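PDB 5FCY: Red carotenoid protein (RCP) from Nostoc sp., which binds carotenoids, including beta-carotene, as a small soluble helical protein and probably serves photoprotection in the cyanobacterium. Local coordinates for residues L78-D83 and Y149-A155. Sequence-based numbering, arbitrary orientation.
Sequences LIRRVD and YVSPMGA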
ATOM      1  N   LEU A  78       6.523   6.209   2.877  1.00 41.40           N
ATOM      2  CA  LEU A  78       5.117   6.604   2.886  1.00 40.68           C
ATOM      3  C   LEU A  78       4.398   6.032   4.100  1.00 40.07           C
ATOM      4  O   LEU A  78       3.553   6.706   4.701  1.00 39.82           O
ATOM      5  CB  LEU A  78       4.428   6.154   1.597  1.00 40.28           C
ATOM      6  CG  LEU A  78       4.928   6.758   0.281  1.00 39.39           C
ATOM      7  CD1 LEU A  78       4.059   6.283  -0.871  1.00 38.75           C
ATOM      8  CD2 LEU A  78       4.970   8.276   0.334  1.00 39.07           C
ATOM      9  N   ILE A  79       4.720   4.793   4.479  1.00 40.56           N
ATOM     10  CA  ILE A  79       4.086   4.191   5.646  1.00 40.65           C
ATOM     11  C   ILE A  79       4.616   4.826   6.926  1.00 41.49           C
ATOM     12  O   ILE A  79       3.886   4.941   7.917  1.00 41.26           O
ATOM     13  CB  ILE A  79       4.293   2.664   5.632  1.00 40.53           C
ATOM     14  CG1 ILE A  79       3.566   2.051   4.429  1.00 39.43           C
ATOM     15  CG2 ILE A  79       3.803   2.037   6.944  1.00 39.45           C
ATOM     16  CD1 ILE A  79       3.699   0.545   4.302  1.00 38.58           C
ATOM     17  N   ARG A  80       5.878   5.252   6.929  1.00 42.23           N
ATOM     18  CA  ARG A  80       6.484   5.879   8.096  1.00 42.84           C
ATOM     19  C   ARG A  80       6.187   7.372   8.196  1.00 43.27           C
ATOM     20  O   ARG A  80       6.644   8.012   9.149  1.00 44.68           O
ATOM     21  CB  ARG A  80       8.000   5.677   8.072  1.00 44.38           C
ATOM     22  CG  ARG A  80       8.463   4.236   7.944  1.00 46.69           C
ATOM     23  CD  ARG A  80       9.898   4.188   7.429  1.00 48.68           C
ATOM     24  NE  ARG A  80      10.409   2.826   7.308  1.00 50.04           N
ATOM     25  CZ  ARG A  80      11.679   2.520   7.058  1.00 52.38           C
ATOM     26  NH1 ARG A  80      12.581   3.481   6.900  1.00 54.97           N
ATOM     27  NH2 ARG A  80      12.055   1.252   6.967  1.00 52.71           N
ATOM     28  N   ARG A  81       5.446   7.944   7.246  1.00 42.31           N
ATOM     29  CA  ARG A  81       5.136   9.374   7.246  1.00 42.44           C
ATOM     30  C   ARG A  81       6.401  10.231   7.161  1.00 43.87           C
ATOM     31  O   ARG A  81       6.451  11.338   7.703  1.00 45.04           O
ATOM     32  CB  ARG A  81       4.314   9.766   8.481  1.00 42.78           C
ATOM     33  CG  ARG A  81       2.804   9.718   8.299  1.00 41.69           C
ATOM     34  CD  ARG A  81       2.242   8.312   8.407  1.00 41.16           C
ATOM     35  NE  ARG A  81       0.906   8.315   8.998  1.00 40.94           N
ATOM     36  CZ  ARG A  81       0.132   7.240   9.113  1.00 40.98           C
ATOM     37  NH1 ARG A  81       0.549   6.060   8.668  1.00 39.11           N
ATOM     38  NH2 ARG A  81      -1.067   7.347   9.674  1.00 41.23           N
ATOM     39  N   VAL A  82       7.434   9.737   6.476  1.00 43.39           N
ATOM     40  CA  VAL A  82       8.667  10.503   6.333  1.00 43.78           C
ATOM     41  C   VAL A  82       8.395  11.764   5.523  1.00 43.90           C
ATOM     42  O   VAL A  82       7.566  11.780   4.604  1.00 43.47           O
ATOM     43  CB  VAL A  82       9.768   9.653   5.675  1.00 45.57           C
ATOM     44  CG1 VAL A  82      11.052  10.465   5.497  1.00 46.07           C
ATOM     45  CG2 VAL A  82      10.038   8.420   6.501  1.00 46.43           C
ATOM     46  N   ASP A  83       9.115  12.832   5.858  1.00 44.43           N
ATOM     47  CA  ASP A  83       8.918  14.141   5.241  1.00 44.85           C
ATOM     48  C   ASP A  83       9.976  14.334   4.161  1.00 44.49           C
ATOM     49  O   ASP A  83      11.100  14.760   4.443  1.00 44.76           O
ATOM     50  CB  ASP A  83       8.989  15.247   6.289  1.00 44.76           C
ATOM     51  CG  ASP A  83       8.574  16.597   5.740  1.00 45.42           C
ATOM     52  OD1 ASP A  83       8.534  16.753   4.501  1.00 44.87           O
ATOM     53  OD2 ASP A  83       8.286  17.507   6.548  1.00 46.87           O
ATOM     54  N   TYR A 149      -6.597   3.051   4.990  1.00 36.87           N
ATOM     55  CA  TYR A 149      -5.251   2.599   5.325  1.00 36.60           C
ATOM     56  C   TYR A 149      -4.194   3.457   4.635  1.00 36.37           C
ATOM     57  O   TYR A 149      -3.217   3.878   5.265  1.00 35.87           O
ATOM     58  CB  TYR A 149      -5.093   1.122   4.953  1.00 36.75           C
ATOM     59  CG  TYR A 149      -3.670   0.620   4.994  1.00 36.11           C
ATOM     60  CD1 TYR A 149      -2.914   0.704   6.155  1.00 37.03           C
ATOM     61  CD2 TYR A 149      -3.085   0.048   3.874  1.00 36.69           C
ATOM     62  CE1 TYR A 149      -1.615   0.245   6.194  1.00 37.03           C
ATOM     63  CE2 TYR A 149      -1.788  -0.414   3.905  1.00 36.64           C
ATOM     64  CZ  TYR A 149      -1.057  -0.314   5.068  1.00 36.77           C
ATOM     65  OH  TYR A 149       0.237  -0.772   5.110  1.00 36.51           O
ATOM     66  N   VAL A 150      -4.378   3.738   3.342  1.00 36.15           N
ATOM     67  CA  VAL A 150      -3.396   4.524   2.599  1.00 36.15           C
ATOM     68  C   VAL A 150      -3.608   6.028   2.742  1.00 36.09           C
ATOM     69  O   VAL A 150      -2.678   6.802   2.475  1.00 35.74           O
ATOM     70  CB  VAL A 150      -3.405   4.153   1.104  1.00 35.67           C
ATOM     71  CG1 VAL A 150      -3.174   2.661   0.923  1.00 36.16           C
ATOM     72  CG2 VAL A 150      -4.709   4.585   0.433  1.00 36.06           C
ATOM     73  N   SER A 151      -4.794   6.463   3.160  1.00 35.83           N
ATOM     74  CA  SER A 151      -5.088   7.893   3.208  1.00 36.46           C
ATOM     75  C   SER A 151      -4.108   8.678   4.068  1.00 37.23           C
ATOM     76  O   SER A 151      -3.636   9.736   3.615  1.00 36.88           O
ATOM     77  CB  SER A 151      -6.524   8.106   3.696  1.00 36.85           C
ATOM     78  OG  SER A 151      -6.751   9.472   3.987  1.00 37.51           O
ATOM     79  N   PRO A 152      -3.773   8.260   5.288  1.00 37.18           N
ATOM     80  CA  PRO A 152      -2.875   9.063   6.125  1.00 37.36           C
ATOM     81  C   PRO A 152      -1.393   8.830   5.877  1.00 37.45           C
ATOM     82  O   PRO A 152      -0.576   9.336   6.650  1.00 37.85           O
ATOM     83  CB  PRO A 152      -3.271   8.628   7.542  1.00 38.94           C
ATOM     84  CG  PRO A 152      -3.666   7.208   7.387  1.00 38.39           C
ATOM     85  CD  PRO A 152      -4.317   7.104   6.029  1.00 37.02           C
ATOM     86  N   MET A 153      -1.014   8.099   4.831  1.00 37.26           N
ATOM     87  CA  MET A 153       0.397   7.876   4.555  1.00 37.47           C
ATOM     88  C   MET A 153       1.029   9.147   3.986  1.00 37.76           C
ATOM     89  O   MET A 153       0.362  10.159   3.752  1.00 37.08           O
ATOM     90  CB  MET A 153       0.572   6.703   3.595  1.00 37.41           C
ATOM     91  CG  MET A 153       0.205   5.354   4.187  1.00 36.57           C
ATOM     92  SD  MET A 153       0.455   4.028   2.996  1.00 33.62           S
ATOM     93  CE  MET A 153      -0.141   2.613   3.915  1.00 35.98           C
ATOM     94  N   GLY A 154       2.343   9.090   3.764  1.00 38.29           N
ATOM     95  CA  GLY A 154       3.068  10.217   3.211  1.00 38.98           C
ATOM     96  C   GLY A 154       3.164  11.384   4.186  1.00 40.34           C
ATOM     97  O   GLY A 154       2.916  11.266   5.386  1.00 40.31           O
ATOM     98  N   ALA A 155       3.541  12.532   3.631  1.00 39.73           N
ATOM     99  CA  ALA A 155       3.684  13.756   4.413  1.00 41.05           C
ATOM    100  C   ALA A 155       2.705  14.824   3.937  1.00 40.77           C
ATOM    101  O   ALA A 155       1.802  15.221   4.675  1.00 41.00           O
ATOM    102  CB  ALA A 155       5.114  14.277   4.329  1.00 41.75           C
TER
HETATM  103  O   HOH W   1      -1.474   4.274   7.620  1.00 36.91           O
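Arg81 reaches across from the end of helix 68-79 and lays one face of its guanidinium over the Pro152 peptide, whose carbonyl carbon sits 3.8 Å above the plane, over its centre. The arginine chain is bent at chi2 (80°) and again at chi3, which folds it along Pro152 to Gly154. Its NH2 lies 3.3 Å from Pro152 CB, beside the proline ring. NE approaches Pro152 O closely, but at an angle too poor for a hydrogen bond. NH1 instead gives a hydrogen bond to a water, which in turn donates to Tyr149 O.

On the buried side, Met153 runs out straight beyond CG and lies alongside Ile79, both chains pointing the same way, with Met153 CE 3.8 Å from Ile79 CG1. The same methyl lies over one face of the Tyr149 ring, offset toward its rim. The Tyr149 hydroxyl passes near Ile79 CD1 and is hydrogen-bonded to Gln26 of helix 23-35, with the ring stacked on Trp18.

Between these two layers, Gly154 N donates to Leu78 O, 2.8 Å and nearly straight (168°), on a lone pair in the carbonyl plane. Arg81 N, at positive phi in a Schellman motif, adds a weak bond to that same oxygen, while Arg81 CA makes a C-H...O contact with Gly154 O. Within the all-helical domain of the orange carotenoid protein N-terminal family, one direct backbone hydrogen bond and one water bridge thus join the turn after helix 68-79 to the segment that ends the ordered chain at Ala155; the Tyr149 side chain lies about 8 Å from the bound beta-carotene.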